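Local coordinates for abietadiene synthase, chloroplastic (Abies grandis, PDB 3S9V), which belongs to the plant terpene synthases, a family of largely helical enzymes, and carries the metal-binding domain characteristic of that family, at residues H478-E481 against L482-R486; R501-V504 against T505-F509; E774-N778 against C779-P783; T530-F533 against T534-D538. All coordinates share one frame; numbering follows the deposited sequence.

Contact 1: residues H478-E481 against L482-R486; sequences HQTE and LQDLR
The CG2 methyl of Thr480 lies alongside the carboxylate of Asp484, 3.8 Å from Asp484 OD2, and both side chains point the same way from successive turns of the α-helix 461-491 in this mainly helical terpene synthase. Thr480 keeps OG1 beside its own backbone N (chi1 -65°), which makes the methyl the branch that meets the acid. Beneath this pair, Asp484 N donates to Thr480 O at 3.1 Å, close to straight with an N-H...O angle of 162°. One residue over the helical bonding is slacker: Gln483 N reaches Gln479 O only weakly at 3.3 Å and forms a second weak bond to Thr480 O. Gln483 places CG beside its backbone N (chi1 -71°), 3.3 Å from Gln479 O, and a bend at chi2 then turns the amide so that OE1 takes a weak bond from Arg486 NH1.

Polar ends on other sides of the helix are engaged by neighbouring parts of the fold. Glu481, extended beyond CG, delivers OE2 to both Tyr508 OH and Arg524 NE, a shared grip that would probably favour a charged carboxylate. Gln479 NE2 binds Leu780 O, and His478 NE2 binds Phe516 O in the loop after helix 504-514. Arg486 is held by Thr505 OG1 at NH2, while one face of its guanidinium is lined by Leu482 CD2, 3.6 Å above the plane and displaced toward the rim.

Contact 2: residues R501-V504 against T505-F509; sequences RERV and TEIYF
At the start of helix 504-514, in the metal-binding domain of the terpene synthase family, Arg503 stands at the N-cap position, and its backbone O receives Ile507 N at 3.0 Å in the first helical turn. The next bond, Tyr508 N to Val504 O, is shorter at 2.7 Å. Ile507 also tucks CG1 against the same Arg503 carbonyl oxygen.

Around this turn three charged side chains gather. Glu506, with CG anti to its backbone N (chi1 -175°) and an extended chain, sends its carboxylate back toward the loop. Arg501 crosses it at about a right angle, and NH2 of Arg501 makes a long salt bridge of 3.5 Å to Glu506 OE1, the guanidinium and carboxylate planes standing 80° apart. Arg501 is poorly ordered, so this link is probably loose. Arg503 slants past the same acid: its CD approaches Glu506 OE2 at 3.8 Å, whereas Arg503 NH1 stays at 4.2 Å from OE2, too far for an ion pair in contact. The two arginines pack reciprocally. Arg503 CD lies 3.3 Å above the plane of the Arg501 guanidinium, and Arg501 CD sits likewise over a face of the Arg503 group, each shifted toward the rim.

Toward other helices, Thr505 OG1 pairs with Arg486 and Tyr508 OH with Glu481. The acidic Glu506 occupies the third position after the N-cap, where its charge would probably interact favourably with the helix dipole, an arrangement typical of α-helix N-termini.

Contact 3: residues E774-N778 against C779-P783; sequences EHVKN and CLFQP
Lys777 O accepts two backbone N-H groups near the C-terminal end of helix 768-781: Phe781 N at 3.0 Å and Gln782 N at 2.9 Å. The first is an α-helical bond and the second spans one residue more, the signature of a wider pi-type turn; the donors approach from opposite faces of the carbonyl plane. One residue earlier, Leu780 N satisfies Val776 O at 2.9 Å.

Glu774 serves two side chains with separate oxygens. Lys777 NZ forms a salt bridge to Glu774 OE1 on its syn side at 3.2 Å, and Asn778 ND2 donates to Glu774 OE2 from the anti side at 2.9 Å, which together fix the rotation of the carboxylate. Gln782 runs beside Lys777, its OE1 resting 3.5 Å from the lysine CD, a contact with the aliphatic chain.

Carbonyls at and just past the end of the helix find partners on other helices: Leu780 O takes Gln479 NE2, and Gln782 O takes both Gln475 NE2 and Arg435 NH1. His775 NE2 bonds to Tyr423 OH. On the apolar side Phe781 has Leu780 CB over the centre of one ring face, and its CE2 meets Val776 CG1 at 3.6 Å.

Contact 4: residues T530-F533 against T534-D538; sequences TSNF and TVILD
Thr534 turns its hydroxyl back along helix 521-541 and bonds from OG1 to Ser531 O at 2.6 Å. The torsion responsible is chi1 at 60°, which wedges OG1 between the backbone N and the carbonyl carbon and swings CG2 to the side of the N, 3.2 Å from Thr530 O. The hydroxyl meets the Ser531 carbonyl from well off its axis (C=O...OG1 123°), whereas Val535 N arrives in the helical direction at 3.1 Å (156°). Ser531 O is therefore gripped by two donors, with a further weak bond from Thr534 N.

On another side of the helix Asn532 and Ile536 slant across one another, bringing the amide OD1 of Asn532 to 3.9 Å from Ile536 CD1. Ile536 CG1 also presses on Asn532 O, the acceptor of the nearly straight bond from Ile536 N. Leu537 does the same one residue along: its CG rests 3.2 Å from Phe533 O, which takes Leu537 N at 3.0 Å. The Phe533 ring leads away from this turn, to meet Phe579 edge-to-face and Phe494 with the planes almost perpendicular.

Asp538 opens the DDxxD sequence, which in related terpene synthases binds metal ions. The buried hydroxyl of Thr534 is satisfied by its own helix, as are those of Thr530 and Ser531, bonded to Val526 O and Tyr527 O. Such internal pairing implies that these polar residues can pack against the surrounding helices, Thr534 beside Trp606 and Val644, without needing a polar partner there.

Along the chain the order is contact 1, contact 2, contact 4 and contact 3. They run in series, none nesting or crossing, and each closes only a local turn. Contact 1 lies within helix 461-491, contact 2 joins the following loop to helix 504-514, and contact 4 belongs to the next helix, 521-541. Contact 3, much later, sits near the C terminus on helix 768-781. Contact 2 bridges the set: it touches contact 1 through Leu485 on Tyr508, contact 4 through Ile507 on Asn532, and contact 3 through Thr505 on Val776. Contact 3 also meets contact 1, tying the C-terminal helix to 461-491, but stays about 12 Å from contact 4 at the nearest atoms.

Contact 1: residues H478-E481 against L482-R486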
loop_
_atom_site.group_PDB
_atom_site.type_symbol
_atom_site.label_atom_id
_atom_site.label_comp_id
_atom_site.label_asym_id
_atom_site.label_seq_id
_atom_site.Cartn_x
_atom_site.Cartn_y
_atom_site.Cartn_z
ATOM N N HIS A 478 16.117 -5.189 -18.123
ATOM C CA HIS A 478 15.328 -4.213 -18.878
ATOM C C HIS A 478 16.188 -3.307 -19.756
ATOM O O HIS A 478 15.769 -2.921 -20.844
ATOM C CB HIS A 478 14.478 -3.353 -17.923
ATOM C CG HIS A 478 13.282 -4.067 -17.362
ATOM N ND1 HIS A 478 12.452 -3.502 -16.418
ATOM C CD2 HIS A 478 12.770 -5.295 -17.622
ATOM C CE1 HIS A 478 11.483 -4.349 -16.121
ATOM N NE2 HIS A 478 11.652 -5.445 -16.837
ATOM N N GLN A 479 17.383 -2.963 -19.283
ATOM C CA GLN A 479 18.295 -2.112 -20.046
ATOM C C GLN A 479 18.779 -2.840 -21.292
ATOM O O GLN A 479 19.042 -2.221 -22.321
ATOM C CB GLN A 479 19.485 -1.710 -19.183
ATOM C CG GLN A 479 19.070 -0.917 -17.969
ATOM C CD GLN A 479 20.217 -0.626 -17.046
ATOM O OE1 GLN A 479 21.008 -1.511 -16.729
ATOM N NE2 GLN A 479 20.311 0.618 -16.591
ATOM N N THR A 480 18.900 -4.156 -21.191
ATOM C CA THR A 480 19.324 -4.973 -22.319
ATOM C C THR A 480 18.194 -4.954 -23.347
ATOM O O THR A 480 18.396 -4.569 -24.500
ATOM C CB THR A 480 19.578 -6.429 -21.883
ATOM O OG1 THR A 480 20.678 -6.466 -20.968
ATOM C CG2 THR A 480 19.889 -7.306 -23.082
ATOM N N GLU A 481 17.004 -5.362 -22.912
ATOM C CA GLU A 481 15.834 -5.393 -23.788
ATOM C C GLU A 481 15.642 -4.072 -24.531
ATOM O O GLU A 481 15.313 -4.050 -25.726
ATOM C CB GLU A 481 14.576 -5.701 -22.975
ATOM C CG GLU A 481 14.583 -7.079 -22.322
ATOM C CD GLU A 481 13.317 -7.374 -21.521
ATOM O OE1 GLU A 481 13.222 -8.483 -20.951
ATOM O OE2 GLU A 481 12.420 -6.506 -21.457
ATOM N N LEU A 482 15.846 -2.973 -23.813
ATOM C CA LEU A 482 15.688 -1.648 -24.389
ATOM C C LEU A 482 16.636 -1.461 -25.568
ATOM O O LEU A 482 16.259 -0.899 -26.601
ATOM C CB LEU A 482 15.955 -0.577 -23.332
ATOM C CG LEU A 482 15.819 0.857 -23.841
ATOM C CD1 LEU A 482 14.411 1.063 -24.363
ATOM C CD2 LEU A 482 16.138 1.844 -22.732
ATOM N N GLN A 483 17.868 -1.931 -25.403
ATOM C CA GLN A 483 18.868 -1.827 -26.454
ATOM C C GLN A 483 18.388 -2.557 -27.694
ATOM O O GLN A 483 18.409 -2.007 -28.799
ATOM C CB GLN A 483 20.203 -2.425 -25.996
ATOM C CG GLN A 483 20.927 -1.608 -24.946
ATOM C CD GLN A 483 21.156 -0.175 -25.384
ATOM O OE1 GLN A 483 20.212 0.608 -25.513
ATOM N NE2 GLN A 483 22.416 0.177 -25.625
ATOM N N ASP A 484 17.940 -3.793 -27.506
ATOM C CA ASP A 484 17.469 -4.592 -28.621
ATOM C C ASP A 484 16.200 -4.061 -29.283
ATOM O O ASP A 484 15.811 -4.541 -30.347
ATOM C CB ASP A 484 17.285 -6.045 -28.181
ATOM C CG ASP A 484 18.607 -6.712 -27.833
ATOM O OD1 ASP A 484 19.521 -6.715 -28.691
ATOM O OD2 ASP A 484 18.738 -7.228 -26.704
ATOM N N LEU A 485 15.548 -3.081 -28.663
ATOM C CA LEU A 485 14.355 -2.493 -29.267
ATOM C C LEU A 485 14.801 -1.284 -30.064
ATOM O O LEU A 485 14.206 -0.936 -31.083
ATOM C CB LEU A 485 13.335 -2.063 -28.205
ATOM C CG LEU A 485 12.402 -3.165 -27.709
ATOM C CD1 LEU A 485 11.569 -2.633 -26.582
ATOM C CD2 LEU A 485 11.512 -3.654 -28.847
ATOM N N ARG A 486 15.858 -0.644 -29.585
ATOM C CA ARG A 486 16.401 0.523 -30.251
ATOM C C ARG A 486 17.093 0.114 -31.545
ATOM O O ARG A 486 17.179 0.904 -32.480
ATOM C CB ARG A 486 17.387 1.242 -29.336
ATOM C CG ARG A 486 16.737 2.093 -28.268
ATOM C CD ARG A 486 17.785 2.594 -27.294
ATOM N NE ARG A 486 17.231 3.519 -26.311
ATOM C CZ ARG A 486 17.881 3.931 -25.227
ATOM N NH1 ARG A 486 19.111 3.495 -24.982
ATOM N NH2 ARG A 486 17.304 4.780 -24.388
#

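Contact 2: residues R501-V504 against T505-F509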
loop_
_atom_site.group_PDB
_atom_site.type_symbol
_atom_site.label_atom_id
_atom_site.label_comp_id
_atom_site.label_asym_id
_atom_site.label_seq_id
_atom_site.Cartn_x
_atom_site.Cartn_y
_atom_site.Cartn_z
ATOM N N ARG A 501 7.584 11.340 -34.289
ATOM C CA ARG A 501 8.787 11.464 -33.473
ATOM C C ARG A 501 9.151 10.154 -32.774
ATOM O O ARG A 501 8.338 9.580 -32.046
ATOM C CB ARG A 501 8.596 12.561 -32.423
ATOM C CG ARG A 501 7.261 12.487 -31.703
ATOM C CD ARG A 501 7.370 13.018 -30.288
ATOM N NE ARG A 501 8.320 12.233 -29.507
ATOM C CZ ARG A 501 8.484 12.340 -28.192
ATOM N NH1 ARG A 501 7.758 13.206 -27.498
ATOM N NH2 ARG A 501 9.375 11.578 -27.570
ATOM N N GLU A 502 10.378 9.692 -33.006
ATOM C CA GLU A 502 10.884 8.459 -32.411
ATOM C C GLU A 502 10.830 8.555 -30.884
ATOM O O GLU A 502 11.110 9.615 -30.318
ATOM C CB GLU A 502 12.325 8.221 -32.880
ATOM C CG GLU A 502 12.986 6.968 -32.328
ATOM C CD GLU A 502 13.544 7.145 -30.927
ATOM O OE1 GLU A 502 13.990 6.135 -30.342
ATOM O OE2 GLU A 502 13.545 8.286 -30.414
ATOM N N ARG A 503 10.472 7.453 -30.224
ATOM C CA ARG A 503 10.378 7.429 -28.763
ATOM C C ARG A 503 10.246 6.022 -28.178
ATOM O O ARG A 503 9.373 5.759 -27.344
ATOM C CB ARG A 503 9.201 8.293 -28.311
ATOM C CG ARG A 503 7.945 8.110 -29.142
ATOM C CD ARG A 503 6.889 9.130 -28.752
ATOM N NE ARG A 503 5.862 9.274 -29.779
ATOM C CZ ARG A 503 4.948 10.238 -29.792
ATOM N NH1 ARG A 503 4.929 11.151 -28.830
ATOM N NH2 ARG A 503 4.062 10.301 -30.776
ATOM N N VAL A 504 11.130 5.127 -28.606
ATOM C CA VAL A 504 11.124 3.743 -28.143
ATOM C C VAL A 504 11.276 3.627 -26.627
ATOM O O VAL A 504 10.606 2.816 -25.997
ATOM C CB VAL A 504 12.256 2.926 -28.815
ATOM C CG1 VAL A 504 12.294 1.514 -28.247
ATOM C CG2 VAL A 504 12.037 2.880 -30.318
ATOM N N THR A 505 12.162 4.437 -26.055
ATOM C CA THR A 505 12.411 4.425 -24.614
ATOM C C THR A 505 11.155 4.766 -23.832
ATOM O O THR A 505 10.762 4.054 -22.911
ATOM C CB THR A 505 13.493 5.448 -24.223
ATOM O OG1 THR A 505 14.713 5.148 -24.913
ATOM C CG2 THR A 505 13.736 5.416 -22.726
ATOM N N GLU A 506 10.545 5.881 -24.203
ATOM C CA GLU A 506 9.329 6.363 -23.570
ATOM C C GLU A 506 8.237 5.296 -23.651
ATOM O O GLU A 506 7.495 5.080 -22.696
ATOM C CB GLU A 506 8.898 7.645 -24.281
ATOM C CG GLU A 506 7.709 8.380 -23.715
ATOM C CD GLU A 506 7.508 9.712 -24.425
ATOM O OE1 GLU A 506 8.413 10.571 -24.327
ATOM O OE2 GLU A 506 6.463 9.896 -25.089
ATOM N N ILE A 507 8.161 4.617 -24.791
ATOM C CA ILE A 507 7.166 3.572 -25.006
ATOM C C ILE A 507 7.508 2.264 -24.294
ATOM O O ILE A 507 6.615 1.560 -23.813
ATOM C CB ILE A 507 6.987 3.285 -26.510
ATOM C CG1 ILE A 507 6.295 4.473 -27.179
ATOM C CG2 ILE A 507 6.180 2.010 -26.716
ATOM C CD1 ILE A 507 6.062 4.284 -28.665
ATOM N N TYR A 508 8.792 1.936 -24.225
ATOM C CA TYR A 508 9.222 0.705 -23.570
ATOM C C TYR A 508 9.021 0.807 -22.060
ATOM O O TYR A 508 8.847 -0.199 -21.371
ATOM C CB TYR A 508 10.692 0.416 -23.873
ATOM C CG TYR A 508 11.203 -0.794 -23.135
ATOM C CD1 TYR A 508 10.729 -2.067 -23.443
ATOM C CD2 TYR A 508 12.108 -0.664 -22.081
ATOM C CE1 TYR A 508 11.135 -3.182 -22.720
ATOM C CE2 TYR A 508 12.519 -1.770 -21.347
ATOM C CZ TYR A 508 12.025 -3.026 -21.671
ATOM O OH TYR A 508 12.397 -4.122 -20.928
ATOM N N PHE A 509 9.050 2.033 -21.552
ATOM C CA PHE A 509 8.865 2.276 -20.130
ATOM C C PHE A 509 7.542 1.702 -19.636
ATOM O O PHE A 509 7.476 1.094 -18.569
ATOM C CB PHE A 509 8.884 3.779 -19.843
ATOM C CG PHE A 509 8.172 4.162 -18.570
ATOM C CD1 PHE A 509 8.724 3.866 -17.330
ATOM C CD2 PHE A 509 6.933 4.790 -18.615
ATOM C CE1 PHE A 509 8.052 4.191 -16.156
ATOM C CE2 PHE A 509 6.249 5.120 -17.438
ATOM C CZ PHE A 509 6.810 4.820 -16.212
#

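Contact 3: residues E774-N778 against C779-P783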
loop_
_atom_site.group_PDB
_atom_site.type_symbol
_atom_site.label_atom_id
_atom_site.label_comp_id
_atom_site.label_asym_id
_atom_site.label_seq_id
_atom_site.Cartn_x
_atom_site.Cartn_y
_atom_site.Cartn_z
ATOM N N GLU A 774 11.577 11.868 -15.593
ATOM C CA GLU A 774 11.848 11.387 -14.241
ATOM C C GLU A 774 11.427 9.926 -14.037
ATOM O O GLU A 774 12.147 9.145 -13.411
ATOM C CB GLU A 774 11.128 12.294 -13.234
ATOM C CG GLU A 774 11.291 11.924 -11.762
ATOM C CD GLU A 774 12.725 12.025 -11.278
ATOM O OE1 GLU A 774 13.421 12.988 -11.667
ATOM O OE2 GLU A 774 13.151 11.147 -10.497
ATOM N N HIS A 775 10.265 9.557 -14.571
ATOM C CA HIS A 775 9.767 8.191 -14.425
ATOM C C HIS A 775 10.653 7.207 -15.162
ATOM O O HIS A 775 10.967 6.132 -14.645
ATOM C CB HIS A 775 8.329 8.106 -14.937
ATOM C CG HIS A 775 7.384 8.996 -14.193
ATOM N ND1 HIS A 775 6.232 9.500 -14.755
ATOM C CD2 HIS A 775 7.438 9.493 -12.934
ATOM C CE1 HIS A 775 5.619 10.275 -13.877
ATOM N NE2 HIS A 775 6.331 10.286 -12.764
ATOM N N VAL A 776 11.061 7.587 -16.367
ATOM C CA VAL A 776 11.925 6.753 -17.189
ATOM C C VAL A 776 13.238 6.499 -16.459
ATOM O O VAL A 776 13.744 5.373 -16.425
ATOM C CB VAL A 776 12.201 7.436 -18.552
ATOM C CG1 VAL A 776 13.357 6.762 -19.259
ATOM C CG2 VAL A 776 10.946 7.365 -19.417
ATOM N N LYS A 777 13.778 7.554 -15.867
ATOM C CA LYS A 777 15.029 7.450 -15.135
ATOM C C LYS A 777 14.894 6.492 -13.942
ATOM O O LYS A 777 15.716 5.589 -13.773
ATOM C CB LYS A 777 15.460 8.841 -14.656
ATOM C CG LYS A 777 16.844 8.903 -14.024
ATOM C CD LYS A 777 17.160 10.306 -13.507
ATOM C CE LYS A 777 16.229 10.708 -12.368
ATOM N NZ LYS A 777 16.521 12.079 -11.862
ATOM N N ASN A 778 13.848 6.679 -13.137
ATOM C CA ASN A 778 13.611 5.851 -11.951
ATOM C C ASN A 778 13.366 4.380 -12.215
ATOM O O ASN A 778 13.688 3.531 -11.382
ATOM C CB ASN A 778 12.415 6.369 -11.151
ATOM C CG ASN A 778 12.689 7.687 -10.477
ATOM O OD1 ASN A 778 13.724 7.863 -9.840
ATOM N ND2 ASN A 778 11.752 8.622 -10.600
ATOM N N CYS A 779 12.783 4.074 -13.366
ATOM C CA CYS A 779 12.463 2.697 -13.690
ATOM C C CYS A 779 13.533 1.969 -14.485
ATOM O O CYS A 779 13.807 0.793 -14.233
ATOM C CB CYS A 779 11.131 2.651 -14.456
ATOM S SG CYS A 779 10.576 1.008 -14.963
ATOM N N LEU A 780 14.158 2.666 -15.427
ATOM C CA LEU A 780 15.145 2.019 -16.284
ATOM C C LEU A 780 16.625 2.345 -16.112
ATOM O O LEU A 780 17.469 1.529 -16.471
ATOM C CB LEU A 780 14.774 2.257 -17.753
ATOM C CG LEU A 780 13.358 1.913 -18.221
ATOM C CD1 LEU A 780 13.208 2.308 -19.683
ATOM C CD2 LEU A 780 13.088 0.433 -18.042
ATOM N N PHE A 781 16.960 3.512 -15.575
ATOM C CA PHE A 781 18.372 3.861 -15.469
ATOM C C PHE A 781 19.003 3.937 -14.084
ATOM O O PHE A 781 19.956 3.215 -13.798
ATOM C CB PHE A 781 18.620 5.159 -16.239
ATOM C CG PHE A 781 18.165 5.094 -17.671
ATOM C CD1 PHE A 781 18.559 4.035 -18.489
ATOM C CD2 PHE A 781 17.320 6.065 -18.193
ATOM C CE1 PHE A 781 18.113 3.941 -19.807
ATOM C CE2 PHE A 781 16.871 5.981 -19.510
ATOM C CZ PHE A 781 17.269 4.914 -20.319
ATOM N N GLN A 782 18.482 4.811 -13.232
ATOM C CA GLN A 782 19.002 4.975 -11.881
ATOM C C GLN A 782 18.704 3.717 -11.047
ATOM O O GLN A 782 17.541 3.378 -10.824
ATOM C CB GLN A 782 18.340 6.194 -11.236
ATOM C CG GLN A 782 19.118 6.817 -10.097
ATOM C CD GLN A 782 19.647 8.192 -10.456
ATOM O OE1 GLN A 782 18.876 9.108 -10.751
ATOM N NE2 GLN A 782 20.969 8.343 -10.439
ATOM N N PRO A 783 19.747 2.997 -10.599
ATOM C CA PRO A 783 19.478 1.799 -9.797
ATOM C C PRO A 783 19.222 2.200 -8.343
ATOM O O PRO A 783 19.523 3.329 -7.949
ATOM C CB PRO A 783 20.763 0.976 -9.944
ATOM C CG PRO A 783 21.387 1.508 -11.198
ATOM C CD PRO A 783 21.138 2.987 -11.069
#

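Contact 4: residues T530-F533 against T534-D538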
loop_
_atom_site.group_PDB
_atom_site.type_symbol
_atom_site.label_atom_id
_atom_site.label_comp_id
_atom_site.label_asym_id
_atom_site.label_seq_id
_atom_site.Cartn_x
_atom_site.Cartn_y
_atom_site.Cartn_z
ATOM N N THR A 530 4.077 -2.981 -30.865
ATOM C CA THR A 530 2.684 -2.734 -31.193
ATOM C C THR A 530 2.249 -1.326 -30.788
ATOM O O THR A 530 1.547 -0.659 -31.539
ATOM C CB THR A 530 1.774 -3.767 -30.520
ATOM O OG1 THR A 530 2.294 -5.082 -30.770
ATOM C CG2 THR A 530 0.374 -3.679 -31.090
ATOM N N SER A 531 2.671 -0.872 -29.609
ATOM C CA SER A 531 2.324 0.474 -29.151
ATOM C C SER A 531 2.945 1.513 -30.075
ATOM O O SER A 531 2.292 2.481 -30.466
ATOM C CB SER A 531 2.829 0.717 -27.727
ATOM O OG SER A 531 2.218 -0.167 -26.810
ATOM N N ASN A 532 4.214 1.315 -30.421
ATOM C CA ASN A 532 4.903 2.249 -31.304
ATOM C C ASN A 532 4.162 2.326 -32.636
ATOM O O ASN A 532 4.025 3.402 -33.221
ATOM C CB ASN A 532 6.351 1.812 -31.535
ATOM C CG ASN A 532 7.299 2.991 -31.617
ATOM O OD1 ASN A 532 7.083 3.920 -32.395
ATOM N ND2 ASN A 532 8.352 2.965 -30.809
ATOM N N PHE A 533 3.669 1.191 -33.117
ATOM C CA PHE A 533 2.936 1.212 -34.369
ATOM C C PHE A 533 1.586 1.907 -34.260
ATOM O O PHE A 533 1.110 2.470 -35.239
ATOM C CB PHE A 533 2.766 -0.195 -34.937
ATOM C CG PHE A 533 3.789 -0.532 -35.981
ATOM C CD1 PHE A 533 4.862 -1.366 -35.689
ATOM C CD2 PHE A 533 3.717 0.047 -37.245
ATOM C CE1 PHE A 533 5.848 -1.616 -36.634
ATOM C CE2 PHE A 533 4.701 -0.197 -38.201
ATOM C CZ PHE A 533 5.768 -1.031 -37.892
ATOM N N THR A 534 0.963 1.879 -33.083
ATOM C CA THR A 534 -0.316 2.570 -32.943
ATOM C C THR A 534 -0.045 4.076 -32.967
ATOM O O THR A 534 -0.894 4.856 -33.388
ATOM C CB THR A 534 -1.062 2.187 -31.635
ATOM O OG1 THR A 534 -0.270 2.535 -30.492
ATOM C CG2 THR A 534 -1.340 0.706 -31.608
ATOM N N VAL A 535 1.149 4.477 -32.536
ATOM C CA VAL A 535 1.524 5.891 -32.533
ATOM C C VAL A 535 1.823 6.354 -33.952
ATOM O O VAL A 535 1.352 7.409 -34.380
ATOM C CB VAL A 535 2.770 6.147 -31.652
ATOM C CG1 VAL A 535 3.371 7.518 -31.963
ATOM C CG2 VAL A 535 2.381 6.072 -30.189
ATOM N N ILE A 536 2.604 5.552 -34.671
ATOM C CA ILE A 536 2.987 5.839 -36.051
ATOM C C ILE A 536 1.765 5.915 -36.969
ATOM O O ILE A 536 1.617 6.864 -37.749
ATOM C CB ILE A 536 3.957 4.744 -36.595
ATOM C CG1 ILE A 536 5.312 4.836 -35.882
ATOM C CG2 ILE A 536 4.143 4.893 -38.093
ATOM C CD1 ILE A 536 6.259 3.702 -36.248
ATOM N N LEU A 537 0.894 4.912 -36.883
ATOM C CA LEU A 537 -0.303 4.878 -37.713
ATOM C C LEU A 537 -1.282 5.970 -37.296
ATOM O O LEU A 537 -2.021 6.507 -38.124
ATOM C CB LEU A 537 -0.965 3.499 -37.640
ATOM C CG LEU A 537 -0.097 2.357 -38.186
ATOM C CD1 LEU A 537 -0.884 1.055 -38.198
ATOM C CD2 LEU A 537 0.359 2.694 -39.587
ATOM N N ASP A 538 -1.276 6.308 -36.012
ATOM C CA ASP A 538 -2.153 7.357 -35.516
ATOM C C ASP A 538 -1.764 8.663 -36.204
ATOM O O ASP A 538 -2.630 9.428 -36.633
ATOM C CB ASP A 538 -1.999 7.518 -34.005
ATOM C CG ASP A 538 -3.056 8.413 -33.407
ATOM O OD1 ASP A 538 -2.933 8.770 -32.217
ATOM O OD2 ASP A 538 -4.018 8.756 -34.125
#